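Local coordinates for protein ADP-dependent L-serine kinase SerK (Thermococcus kodakarensis KOD1, PDB 5X0G) that uses ADP to phosphorylate free L-serine, yielding O-phospho-L-serine and AMP in the first step of cysteine biosynthesis from serine, at residues F20-K25 against A82-S87; S43-G48 against V236-L241; P53-K58 against I67-H72. The protein carries 1 engineered substitution. One frame throughout, in Å; residues are numbered along the deposited sequence.

Interactions 1 and 3 belong to one five-stranded mixed sheet: 84-89, the inner partner in interaction 1, lies next to 54-58, the strand of interaction 3, and Pro86 O bonds to Met54 N. Interaction 1, partly buried, joins an outermost strand, 19-22, to the sheet with backbone bonds and a salt bridge. Interaction 3 is buried and largely backbone-bonded, and it runs straight into the phosphate site. Interaction 2, smaller and partly buried, ties the end of helix 34-47 to the C-terminal tail through one direct hydrogen bond and a leucine; that tail also meets interaction 1. Interactions 2 and 3 do not touch, yet both reach the bound nucleotide, one at adenine and one at phosphate.

Interaction 1. Residues F20-K25 against A82-S87; sequences FIELDK and AKRAPS. With 7WF (2-hydroxy-3-[4-(2-hydroxy-3-sulfopropyl)piperazin-1-yl]propane-1-sulfonic acid), chain D.
Strand 19-22, one of the two outermost strands of the mixed sheet in the ParB-like N-terminal domain, pairs antiparallel with strand 84-89 through the hydrogen-bonded pair Ile21-Ala85. Ile21 N lies 3.1 Å from Ala85 O, and Ala85 N lies 3.0 Å from Ile21 O. Ala85 O is gripped twice, since Ser87 OG reaches it from the opposite face of the carbonyl plane to Ile21 N. Where the chain leaves the strand for a 3-10 turn, Leu23 N adds a nearly straight bond to Lys83 O (2.8 Å, 173°). The side chains of Glu22 and Arg84 run alongside each other. The bend of Glu22 at chi2 (-69°) brings the syn lone pair of OE2 to Arg84 NE at 3.0 Å, near the guanidinium plane. The carboxylate is turned 45° from that plane, and NE alone carries this salt bridge; Arg84 NH1 is taken by the carbonyls of Glu240 and Phe242, and NH2 too is bonded outside these two segments. The Phe20 ring reaches Pro86 with CE1 4.1 Å from Pro86 CD, while the backbone N of Phe20 donates to sulfonate O3 of the bound 7WF. Leu23 sets CD2 at 3.8 Å from Ala85 CB, and Leu77 of helix 71-80 covers both residues. The arrangement is that of an antiparallel edge-strand pair in a mixed sheet, its buried side packed against a helix.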
loop_
_atom_site.group_PDB
_atom_site.type_symbol
_atom_site.label_atom_id
_atom_site.label_comp_id
_atom_site.label_asym_id
_atom_site.label_seq_id
_atom_site.Cartn_x
_atom_site.Cartn_y
_atom_site.Cartn_z
ATOM N N PHE A 20 -13.809 19.617 -3.875
ATOM C CA PHE A 20 -14.353 18.917 -2.719
ATOM C C PHE A 20 -15.190 17.744 -3.207
ATOM O O PHE A 20 -16.075 17.923 -4.052
ATOM C CB PHE A 20 -15.223 19.827 -1.861
ATOM C CG PHE A 20 -14.462 20.845 -1.068
ATOM C CD1 PHE A 20 -13.596 20.457 -0.054
ATOM C CD2 PHE A 20 -14.634 22.203 -1.311
ATOM C CE1 PHE A 20 -12.910 21.403 0.684
ATOM C CE2 PHE A 20 -13.931 23.159 -0.584
ATOM C CZ PHE A 20 -13.075 22.754 0.421
ATOM N N ILE A 21 -14.903 16.563 -2.673
ATOM C CA ILE A 21 -15.612 15.343 -2.988
ATOM C C ILE A 21 -16.089 14.753 -1.688
ATOM O O ILE A 21 -15.343 14.734 -0.714
ATOM C CB ILE A 21 -14.715 14.329 -3.735
ATOM C CG1 ILE A 21 -14.192 14.922 -5.063
ATOM C CG2 ILE A 21 -15.437 13.013 -3.977
ATOM C CD1 ILE A 21 -15.242 15.168 -6.094
ATOM N N GLU A 22 -17.346 14.296 -1.666
ATOM C CA GLU A 22 -17.894 13.721 -0.447
ATOM C C GLU A 22 -17.201 12.396 -0.134
ATOM O O GLU A 22 -16.948 11.597 -1.021
ATOM C CB GLU A 22 -19.427 13.567 -0.519
ATOM C CG GLU A 22 -20.170 14.888 -0.706
ATOM C CD GLU A 22 -20.122 15.819 0.493
ATOM O OE1 GLU A 22 -20.595 15.446 1.583
ATOM O OE2 GLU A 22 -19.620 16.957 0.359
ATOM N N LEU A 23 -16.894 12.178 1.143
ATOM C CA LEU A 23 -16.119 11.019 1.594
ATOM C C LEU A 23 -16.834 9.716 1.304
ATOM O O LEU A 23 -16.204 8.707 1.002
ATOM C CB LEU A 23 -15.819 11.132 3.098
ATOM C CG LEU A 23 -14.961 12.338 3.501
ATOM C CD1 LEU A 23 -15.036 12.597 5.005
ATOM C CD2 LEU A 23 -13.528 12.138 3.030
ATOM N N ASP A 24 -18.167 9.739 1.368
ATOM C CA ASP A 24 -18.942 8.544 1.048
ATOM C C ASP A 24 -18.957 8.200 -0.461
ATOM O O ASP A 24 -19.466 7.147 -0.832
ATOM C CB ASP A 24 -20.366 8.606 1.637
ATOM C CG ASP A 24 -21.246 9.724 1.040
ATOM O OD1 ASP A 24 -20.868 10.369 0.042
ATOM O OD2 ASP A 24 -22.342 9.955 1.612
ATOM N N LYS A 25 -18.405 9.074 -1.312
ATOM C CA LYS A 25 -18.214 8.757 -2.740
ATOM C C LYS A 25 -16.839 8.129 -3.058
ATOM O O LYS A 25 -16.526 7.857 -4.232
ATOM C CB LYS A 25 -18.433 10.012 -3.598
ATOM C CG LYS A 25 -19.841 10.587 -3.545
ATOM N N ALA A 82 -16.404 14.369 9.644
ATOM C CA ALA A 82 -16.382 15.243 8.473
ATOM C C ALA A 82 -17.112 14.575 7.302
ATOM O O ALA A 82 -17.364 13.366 7.324
ATOM C CB ALA A 82 -14.944 15.590 8.089
ATOM N N LYS A 83 -17.436 15.373 6.288
ATOM C CA LYS A 83 -18.225 14.910 5.142
ATOM C C LYS A 83 -17.517 14.902 3.771
ATOM O O LYS A 83 -17.885 14.115 2.907
ATOM C CB LYS A 83 -19.499 15.740 5.038
ATOM C CG LYS A 83 -20.459 15.567 6.225
ATOM C CD LYS A 83 -21.086 14.178 6.260
ATOM C CE LYS A 83 -22.031 13.999 7.437
ATOM N NZ LYS A 83 -21.349 14.316 8.724
ATOM N N ARG A 84 -16.519 15.756 3.579
ATOM C CA ARG A 84 -15.819 15.839 2.303
ATOM C C ARG A 84 -14.327 16.023 2.504
ATOM O O ARG A 84 -13.867 16.303 3.613
ATOM C CB ARG A 84 -16.372 17.005 1.485
ATOM C CG ARG A 84 -16.148 18.390 2.087
ATOM C CD ARG A 84 -17.107 19.415 1.512
ATOM N NE ARG A 84 -18.457 19.203 2.014
ATOM C CZ ARG A 84 -18.928 19.655 3.180
ATOM N NH1 ARG A 84 -18.174 20.385 3.988
ATOM N NH2 ARG A 84 -20.176 19.382 3.526
ATOM N N ALA A 85 -13.594 15.897 1.400
ATOM C CA ALA A 85 -12.161 16.191 1.382
ATOM C C ALA A 85 -11.755 16.866 0.077
ATOM O O ALA A 85 -12.292 16.530 -0.998
ATOM C CB ALA A 85 -11.367 14.920 1.596
ATOM N N PRO A 86 -10.800 17.829 0.150
ATOM C CA PRO A 86 -10.306 18.379 -1.113
ATOM C C PRO A 86 -9.506 17.306 -1.803
ATOM O O PRO A 86 -8.686 16.614 -1.158
ATOM C CB PRO A 86 -9.437 19.568 -0.702
ATOM C CG PRO A 86 -9.241 19.470 0.764
ATOM C CD PRO A 86 -10.163 18.435 1.324
ATOM N N SER A 87 -9.745 17.180 -3.105
ATOM C CA SER A 87 -9.264 16.057 -3.874
ATOM C C SER A 87 -8.758 16.524 -5.222
ATOM O O SER A 87 -9.244 17.520 -5.757
ATOM C CB SER A 87 -10.419 15.087 -4.116
ATOM O OG SER A 87 -10.969 14.611 -2.898
HETATM O O1 7WF D . -14.642 23.169 -6.765
HETATM S S1 7WF D . -14.635 23.366 -5.342
HETATM O O2 7WF D . -15.584 24.390 -5.016
HETATM O O3 7WF D . -15.000 21.949 -4.631
HETATM C C1 7WF D . -13.129 23.835 -4.791
HETATM C C2 7WF D . -12.488 24.889 -5.689
HETATM O O4 7WF D . -11.884 24.216 -6.795
HETATM C C3 7WF D . -11.428 25.672 -4.915
HETATM N N1 7WF D . -10.553 26.505 -5.770
HETATM C C7 7WF D . -11.292 27.660 -6.322
HETATM C C6 7WF D . -10.380 28.488 -7.226
HETATM N N2 7WF D . -9.202 28.971 -6.486
HETATM C C5 7WF D . -8.479 27.870 -5.817
HETATM C C4 7WF D . -9.420 27.008 -4.968
HETATM O O HOH W 1 -19.627 12.006 2.952
#

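Interaction 2. Residues S43-G48 against V236-L241; sequences SVTGSG and VKLEEL. With AMP (adenosine monophosphate), chain B; ADP (adenosine-5'-diphosphate), chain C.
The backbone of Gly48, at positive phi (76°) just past helix 34-47, turns its carbonyl to the C-terminal tail, where Leu238 N meets Gly48 O at 2.7 Å in an almost linear bond (177° at the hydrogen). The donor stands above the carbonyl plane and not on a lone pair. Its own N-H closes the last helical turn, Gly48 N bonding to Val44 O at 2.8 Å. Around the Gly48 carbonyl, Lys237 CA makes a CH...O contact at 3.5 Å, and a water donates to the oxygen while accepting from Glu239 N, which bridges the helix end to the 3-10 turn 238-240.

Leu238 supplies the apolar part. With CG anti to its backbone N (chi1 177°) it extends toward the helix: CD1 meets Val44 CG2 at 4.0 Å, and CD2 lies at the same distance, 4.0 Å, from Val44 O. The two side chains cross at about a right angle, and helix 71-80 closes over them, Leu77 on Leu238 and Leu80 on Val44. Within the tail, Lys237 N bonds to Glu240 OE2 at 2.9 Å, which ties the residue before the 3-10 turn to its last residue.

Away from the tail, the helix meets the nucleotide. Ser43, an ADP-binding residue, places OG 2.7 Å from adenine N7 of ADP, and Val44 CA lies 3.5 Å from N6 of the same base; AMP, in the same place, is met alike. Beside the contact, the short, weakly bonded strand 236-237 pairs antiparallel with 49-50. One straight backbone bond, a bridging water and a leucine therefore join the tail to the end of a helix that borders adenine, a junction with no salt bridge across it that depends on the peptide more than on side-chain charge.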
loop_
_atom_site.group_PDB
_atom_site.type_symbol
_atom_site.label_atom_id
_atom_site.label_comp_id
_atom_site.label_asym_id
_atom_site.label_seq_id
_atom_site.Cartn_x
_atom_site.Cartn_y
_atom_site.Cartn_z
ATOM N N SER A 43 -2.705 15.021 13.684
ATOM C CA SER A 43 -2.111 16.062 12.872
ATOM C C SER A 43 -3.143 17.086 12.414
ATOM O O SER A 43 -2.951 18.278 12.608
ATOM C CB SER A 43 -1.402 15.442 11.661
ATOM O OG SER A 43 -0.668 16.405 10.930
ATOM N N VAL A 44 -4.232 16.621 11.799
ATOM C CA VAL A 44 -5.234 17.540 11.257
ATOM C C VAL A 44 -5.950 18.339 12.357
ATOM O O VAL A 44 -6.157 19.539 12.198
ATOM C CB VAL A 44 -6.247 16.820 10.339
ATOM C CG1 VAL A 44 -7.220 15.963 11.137
ATOM C CG2 VAL A 44 -6.998 17.824 9.466
ATOM N N THR A 45 -6.290 17.684 13.472
ATOM C CA THR A 45 -6.941 18.375 14.595
ATOM C C THR A 45 -5.964 19.316 15.299
ATOM O O THR A 45 -6.382 20.310 15.894
ATOM C CB THR A 45 -7.585 17.396 15.608
ATOM O OG1 THR A 45 -6.595 16.533 16.185
ATOM C CG2 THR A 45 -8.670 16.553 14.932
ATOM N N GLY A 46 -4.662 19.027 15.217
ATOM C CA GLY A 46 -3.659 19.889 15.844
ATOM C C GLY A 46 -3.579 21.232 15.147
ATOM O O GLY A 46 -3.665 22.278 15.781
ATOM N N SER A 47 -3.395 21.204 13.825
ATOM C CA SER A 47 -3.219 22.434 13.055
ATOM C C SER A 47 -4.535 23.057 12.610
ATOM O O SER A 47 -4.624 24.270 12.467
ATOM C CB SER A 47 -2.341 22.175 11.816
ATOM O OG SER A 47 -2.959 21.212 10.974
ATOM N N GLY A 48 -5.541 22.225 12.353
ATOM C CA GLY A 48 -6.796 22.689 11.767
ATOM C C GLY A 48 -6.750 22.994 10.282
ATOM O O GLY A 48 -7.680 23.598 9.764
ATOM N N VAL A 236 -6.792 24.758 2.995
ATOM C CA VAL A 236 -8.157 24.371 3.367
ATOM C C VAL A 236 -8.186 24.191 4.873
ATOM O O VAL A 236 -7.289 23.586 5.448
ATOM C CB VAL A 236 -8.609 23.082 2.628
ATOM C CG1 VAL A 236 -9.943 22.564 3.164
ATOM C CG2 VAL A 236 -8.678 23.351 1.148
ATOM N N LYS A 237 -9.197 24.774 5.506
ATOM C CA LYS A 237 -9.380 24.702 6.954
ATOM C C LYS A 237 -10.202 23.450 7.246
ATOM O O LYS A 237 -11.119 23.124 6.496
ATOM C CB LYS A 237 -10.096 25.955 7.479
ATOM C CG LYS A 237 -9.179 27.130 7.801
ATOM C CD LYS A 237 -8.378 27.586 6.584
ATOM C CE LYS A 237 -7.749 28.958 6.801
ATOM N NZ LYS A 237 -7.178 29.479 5.523
ATOM N N LEU A 238 -9.853 22.747 8.314
ATOM C CA LEU A 238 -10.616 21.567 8.767
ATOM C C LEU A 238 -12.126 21.823 8.830
ATOM O O LEU A 238 -12.910 20.970 8.425
ATOM C CB LEU A 238 -10.101 21.082 10.121
ATOM C CG LEU A 238 -10.808 19.902 10.793
ATOM C CD1 LEU A 238 -10.877 18.695 9.868
ATOM C CD2 LEU A 238 -10.123 19.543 12.113
ATOM N N GLU A 239 -12.509 23.001 9.316
ATOM C CA GLU A 239 -13.934 23.380 9.457
ATOM C C GLU A 239 -14.719 23.352 8.128
ATOM O O GLU A 239 -15.935 23.155 8.110
ATOM C CB GLU A 239 -14.056 24.752 10.130
ATOM C CG GLU A 239 -13.702 25.956 9.283
ATOM C CD GLU A 239 -13.558 27.226 10.102
ATOM N N GLU A 240 -14.013 23.529 7.018
ATOM C CA GLU A 240 -14.638 23.434 5.697
ATOM C C GLU A 240 -15.100 22.021 5.298
ATOM O O GLU A 240 -15.800 21.869 4.281
ATOM C CB GLU A 240 -13.691 23.965 4.619
ATOM C CG GLU A 240 -13.269 25.417 4.798
ATOM C CD GLU A 240 -12.329 25.872 3.701
ATOM O OE1 GLU A 240 -12.745 25.879 2.532
ATOM O OE2 GLU A 240 -11.170 26.224 3.995
ATOM N N LEU A 241 -14.691 21.000 6.049
ATOM C CA LEU A 241 -14.902 19.615 5.650
ATOM C C LEU A 241 -16.121 18.960 6.263
ATOM O O LEU A 241 -16.451 17.828 5.907
ATOM C CB LEU A 241 -13.649 18.795 5.945
ATOM C CG LEU A 241 -12.335 19.368 5.378
ATOM C CD1 LEU A 241 -11.231 18.342 5.543
ATOM C CD2 LEU A 241 -12.441 19.810 3.926
HETATM P P AMP B . -2.811 8.668 3.705
HETATM O O1P AMP B . -4.020 9.558 3.855
HETATM O O2P AMP B . -3.078 7.186 3.690
HETATM O O3P AMP B . -1.872 9.166 2.631
HETATM O "O5'" AMP B . -2.028 8.856 5.099
HETATM C "C5'" AMP B . -2.227 10.028 5.876
HETATM C "C4'" AMP B . -1.430 11.146 5.236
HETATM O "O4'" AMP B . -1.962 12.409 5.613
HETATM C "C3'" AMP B . 0.032 11.140 5.662
HETATM O "O3'" AMP B . 0.858 10.757 4.560
HETATM C "C2'" AMP B . 0.332 12.556 6.113
HETATM O "O2'" AMP B . 1.522 13.083 5.519
HETATM C "C1'" AMP B . -0.891 13.343 5.675
HETATM N N9 AMP B . -1.227 14.433 6.610
HETATM C C8 AMP B . -0.717 14.635 7.839
HETATM N N7 AMP B . -1.269 15.737 8.399
HETATM C C5 AMP B . -2.142 16.254 7.513
HETATM C C6 AMP B . -3.060 17.405 7.460
HETATM N N6 AMP B . -3.167 18.270 8.495
HETATM N N1 AMP B . -3.792 17.561 6.334
HETATM C C2 AMP B . -3.715 16.720 5.288
HETATM N N3 AMP B . -2.898 15.659 5.270
HETATM C C4 AMP B . -2.107 15.386 6.334
HETATM P PB ADP C . -2.232 6.062 2.180
HETATM O O1B ADP C . -1.088 6.887 1.626
HETATM O O2B ADP C . -3.410 5.959 1.242
HETATM O O3B ADP C . -1.798 4.777 2.836
HETATM P PA ADP C . -2.632 8.486 3.522
HETATM O O1A ADP C . -3.974 9.111 3.811
HETATM O O2A ADP C . -1.871 8.938 2.301
HETATM O O3A ADP C . -2.802 6.895 3.438
HETATM O "O5'" ADP C . -1.705 8.658 4.832
HETATM C "C5'" ADP C . -1.802 9.776 5.712
HETATM C "C4'" ADP C . -1.429 11.074 5.008
HETATM O "O4'" ADP C . -2.027 12.171 5.696
HETATM C "C3'" ADP C . 0.072 11.377 4.978
HETATM O "O3'" ADP C . 0.498 11.672 3.645
HETATM C "C2'" ADP C . 0.242 12.614 5.828
HETATM O "O2'" ADP C . 1.300 13.483 5.403
HETATM C "C1'" ADP C . -1.107 13.257 5.617
HETATM N N9 ADP C . -1.372 14.341 6.580
HETATM C C8 ADP C . -0.824 14.513 7.799
HETATM N N7 ADP C . -1.316 15.633 8.381
HETATM C C5 ADP C . -2.184 16.193 7.514
HETATM C C6 ADP C . -3.054 17.382 7.482
HETATM N N6 ADP C . -3.109 18.247 8.522
HETATM N N1 ADP C . -3.800 17.576 6.371
HETATM C C2 ADP C . -3.778 16.740 5.319
HETATM N N3 ADP C . -3.007 15.647 5.281
HETATM C C4 ADP C . -2.209 15.336 6.329
HETATM O O HOH W 2 -10.565 24.754 10.683
#

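Interaction 3. Residues P53-K58 against I67-H72; sequences PMLLAK and IVDGHH. With ADP (adenosine-5'-diphosphate), chain C; AMP (adenosine monophosphate), chain B.
Leu55 O takes two donors from consecutive residues, Val68 N at 2.8 Å and Asp69 N at 3.2 Å. Leu55 N gives a nearly straight bond to Asp69 O, 2.9 Å away and in the carbonyl plane. Two residues, Val68 and Asp69, therefore sit opposite the single Leu55, a classic beta bulge that shifts the register by one residue before Leu56 pairs with Ile67. Beside the bulge a water donates to both Pro53 O and Asp69 OD2. The Asp69 side chain runs beside that of Leu55; its chi1 of -171° swings CG away from the backbone N, and OD1 comes within 2.8 Å of ADP O1B. Asp69 is a magnesium-binding residue of this enzyme.

Past the bulge, Gly70 (phi 134°, which calls for glycine) stands at the N-cap of helix 71-80, whose start receives the phosphates. ADP O2B is held by three donors: Gly70 N at 3.1 Å, His71 N at 2.9 Å and His71 ND1, also at 2.9 Å. His71 NE2 is satisfied by His29 N, and Ile67 CG2 lies over one face of the ring. His72 meets the phosphate with its ring edge, ND1 bonding to ADP O3A at 2.8 Å or, with AMP in the site, to O2P. His72 N also donates to AMP O2P, while its bonds to ADP are weak. NE2 accepts from Val33 N, and the two ring bonds together fix the ring's rotation. An alanine at His72 is likely to leave the phosphate oxygen less firmly held and Val33 N without its acceptor. Val68 CG2 packs against Ala57 CB.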
loop_
_atom_site.group_PDB
_atom_site.type_symbol
_atom_site.label_atom_id
_atom_site.label_comp_id
_atom_site.label_asym_id
_atom_site.label_seq_id
_atom_site.Cartn_x
_atom_site.Cartn_y
_atom_site.Cartn_z
ATOM N N PRO A 53 -4.164 17.338 -0.734
ATOM C CA PRO A 53 -5.444 16.810 -1.255
ATOM C C PRO A 53 -5.400 15.299 -1.500
ATOM O O PRO A 53 -4.307 14.749 -1.758
ATOM C CB PRO A 53 -5.612 17.566 -2.584
ATOM C CG PRO A 53 -4.216 17.872 -3.010
ATOM C CD PRO A 53 -3.450 18.149 -1.748
ATOM N N MET A 54 -6.570 14.646 -1.409
ATOM C CA MET A 54 -6.764 13.252 -1.837
ATOM C C MET A 54 -6.335 13.136 -3.302
ATOM O O MET A 54 -6.466 14.106 -4.044
ATOM C CB MET A 54 -8.253 12.835 -1.792
ATOM C CG MET A 54 -9.114 13.273 -0.611
ATOM S SD MET A 54 -9.306 11.967 0.624
ATOM C CE MET A 54 -7.566 11.846 0.924
ATOM N N LEU A 55 -5.843 11.965 -3.712
ATOM C CA LEU A 55 -5.692 11.628 -5.142
ATOM C C LEU A 55 -6.738 10.557 -5.477
ATOM O O LEU A 55 -6.745 9.470 -4.880
ATOM C CB LEU A 55 -4.274 11.159 -5.469
ATOM C CG LEU A 55 -3.238 12.224 -5.111
ATOM C CD1 LEU A 55 -1.823 11.744 -5.396
ATOM C CD2 LEU A 55 -3.502 13.509 -5.873
ATOM N N LEU A 56 -7.644 10.903 -6.392
ATOM C CA LEU A 56 -8.770 10.046 -6.762
ATOM C C LEU A 56 -8.769 9.695 -8.237
ATOM O O LEU A 56 -8.192 10.420 -9.056
ATOM C CB LEU A 56 -10.094 10.739 -6.443
ATOM C CG LEU A 56 -10.328 11.235 -5.015
ATOM C CD1 LEU A 56 -11.669 11.970 -4.945
ATOM C CD2 LEU A 56 -10.277 10.109 -3.997
ATOM N N ALA A 57 -9.439 8.584 -8.542
ATOM C CA ALA A 57 -9.709 8.148 -9.898
ATOM C C ALA A 57 -11.188 7.786 -10.017
ATOM O O ALA A 57 -11.703 7.026 -9.197
ATOM C CB ALA A 57 -8.852 6.955 -10.242
ATOM N N LYS A 58 -11.854 8.319 -11.049
ATOM C CA LYS A 58 -13.278 8.047 -11.303
ATOM C C LYS A 58 -13.481 6.555 -11.544
ATOM O O LYS A 58 -12.744 5.961 -12.310
ATOM C CB LYS A 58 -13.774 8.856 -12.523
ATOM C CG LYS A 58 -15.228 8.603 -12.957
ATOM C CD LYS A 58 -16.234 8.796 -11.835
ATOM C CE LYS A 58 -17.677 8.857 -12.356
ATOM N NZ LYS A 58 -18.003 7.802 -13.366
ATOM N N ILE A 67 -9.911 5.656 -4.248
ATOM C CA ILE A 67 -8.849 6.360 -3.534
ATOM C C ILE A 67 -7.545 5.789 -4.063
ATOM O O ILE A 67 -7.269 4.608 -3.868
ATOM C CB ILE A 67 -8.918 6.158 -1.998
ATOM C CG1 ILE A 67 -10.214 6.772 -1.434
ATOM C CG2 ILE A 67 -7.683 6.759 -1.328
ATOM C CD1 ILE A 67 -10.568 6.272 -0.045
ATOM N N VAL A 68 -6.776 6.625 -4.752
ATOM C CA VAL A 68 -5.421 6.276 -5.206
ATOM C C VAL A 68 -4.403 6.528 -4.103
ATOM O O VAL A 68 -3.558 5.676 -3.822
ATOM C CB VAL A 68 -5.044 7.074 -6.479
ATOM C CG1 VAL A 68 -3.610 6.786 -6.909
ATOM C CG2 VAL A 68 -6.032 6.771 -7.603
ATOM N N ASP A 69 -4.475 7.713 -3.510
ATOM C CA ASP A 69 -3.661 8.069 -2.365
ATOM C C ASP A 69 -4.555 8.847 -1.424
ATOM O O ASP A 69 -5.171 9.837 -1.825
ATOM C CB ASP A 69 -2.456 8.928 -2.786
ATOM C CG ASP A 69 -1.450 9.156 -1.645
ATOM O OD1 ASP A 69 -1.441 8.394 -0.670
ATOM O OD2 ASP A 69 -0.701 10.137 -1.690
ATOM N N GLY A 70 -4.626 8.382 -0.175
ATOM C CA GLY A 70 -5.383 9.061 0.864
ATOM C C GLY A 70 -6.289 8.231 1.761
ATOM O O GLY A 70 -7.266 8.768 2.273
ATOM N N HIS A 71 -5.989 6.949 1.972
ATOM C CA HIS A 71 -6.863 6.090 2.791
ATOM C C HIS A 71 -7.020 6.568 4.223
ATOM O O HIS A 71 -8.126 6.515 4.778
ATOM C CB HIS A 71 -6.374 4.652 2.816
ATOM C CG HIS A 71 -6.410 3.990 1.481
ATOM N ND1 HIS A 71 -5.273 3.791 0.734
ATOM C CD2 HIS A 71 -7.435 3.492 0.751
ATOM C CE1 HIS A 71 -5.591 3.203 -0.404
ATOM N NE2 HIS A 71 -6.895 3.005 -0.417
ATOM N N HIS A 72 -5.926 7.023 4.829
ATOM C CA HIS A 72 -5.959 7.396 6.254
ATOM C C HIS A 72 -6.483 8.817 6.468
ATOM O O HIS A 72 -7.175 9.074 7.458
ATOM C CB HIS A 72 -4.616 7.106 6.908
ATOM C CG HIS A 72 -4.197 5.685 6.727
ATOM N ND1 HIS A 72 -3.492 5.273 5.625
ATOM C CD2 HIS A 72 -4.487 4.565 7.426
ATOM C CE1 HIS A 72 -3.294 3.974 5.683
ATOM N NE2 HIS A 72 -3.892 3.518 6.765
HETATM P PB ADP C . -2.232 6.062 2.180
HETATM O O1B ADP C . -1.088 6.887 1.626
HETATM O O2B ADP C . -3.410 5.959 1.242
HETATM O O3B ADP C . -1.798 4.777 2.836
HETATM P PA ADP C . -2.632 8.486 3.522
HETATM O O1A ADP C . -3.974 9.111 3.811
HETATM O O2A ADP C . -1.871 8.938 2.301
HETATM O O3A ADP C . -2.802 6.895 3.438
HETATM O "O5'" ADP C . -1.705 8.658 4.832
HETATM C "C5'" ADP C . -1.802 9.776 5.712
HETATM C "C4'" ADP C . -1.429 11.074 5.008
HETATM O "O4'" ADP C . -2.027 12.171 5.696
HETATM C "C3'" ADP C . 0.072 11.377 4.978
HETATM O "O3'" ADP C . 0.498 11.672 3.645
HETATM C "C2'" ADP C . 0.242 12.614 5.828
HETATM O "O2'" ADP C . 1.300 13.483 5.403
HETATM C "C1'" ADP C . -1.107 13.257 5.617
HETATM N N9 ADP C . -1.372 14.341 6.580
HETATM C C8 ADP C . -0.824 14.513 7.799
HETATM N N7 ADP C . -1.316 15.633 8.381
HETATM C C5 ADP C . -2.184 16.193 7.514
HETATM C C6 ADP C . -3.054 17.382 7.482
HETATM N N6 ADP C . -3.109 18.247 8.522
HETATM N N1 ADP C . -3.800 17.576 6.371
HETATM C C2 ADP C . -3.778 16.740 5.319
HETATM N N3 ADP C . -3.007 15.647 5.281
HETATM C C4 ADP C . -2.209 15.336 6.329
HETATM P P AMP B . -2.811 8.668 3.705
HETATM O O1P AMP B . -4.020 9.558 3.855
HETATM O O2P AMP B . -3.078 7.186 3.690
HETATM O O3P AMP B . -1.872 9.166 2.631
HETATM O "O5'" AMP B . -2.028 8.856 5.099
HETATM C "C5'" AMP B . -2.227 10.028 5.876
HETATM C "C4'" AMP B . -1.430 11.146 5.236
HETATM O "O4'" AMP B . -1.962 12.409 5.613
HETATM C "C3'" AMP B . 0.032 11.140 5.662
HETATM O "O3'" AMP B . 0.858 10.757 4.560
HETATM C "C2'" AMP B . 0.332 12.556 6.113
HETATM O "O2'" AMP B . 1.522 13.083 5.519
HETATM C "C1'" AMP B . -0.891 13.343 5.675
HETATM N N9 AMP B . -1.227 14.433 6.610
HETATM C C8 AMP B . -0.717 14.635 7.839
HETATM N N7 AMP B . -1.269 15.737 8.399
HETATM C C5 AMP B . -2.142 16.254 7.513
HETATM C C6 AMP B . -3.060 17.405 7.460
HETATM N N6 AMP B . -3.167 18.270 8.495
HETATM N N1 AMP B . -3.792 17.561 6.334
HETATM C C2 AMP B . -3.715 16.720 5.288
HETATM N N3 AMP B . -2.898 15.659 5.270
HETATM C C4 AMP B . -2.107 15.386 6.334
HETATM O O HOH W 3 -1.836 12.840 -1.622
#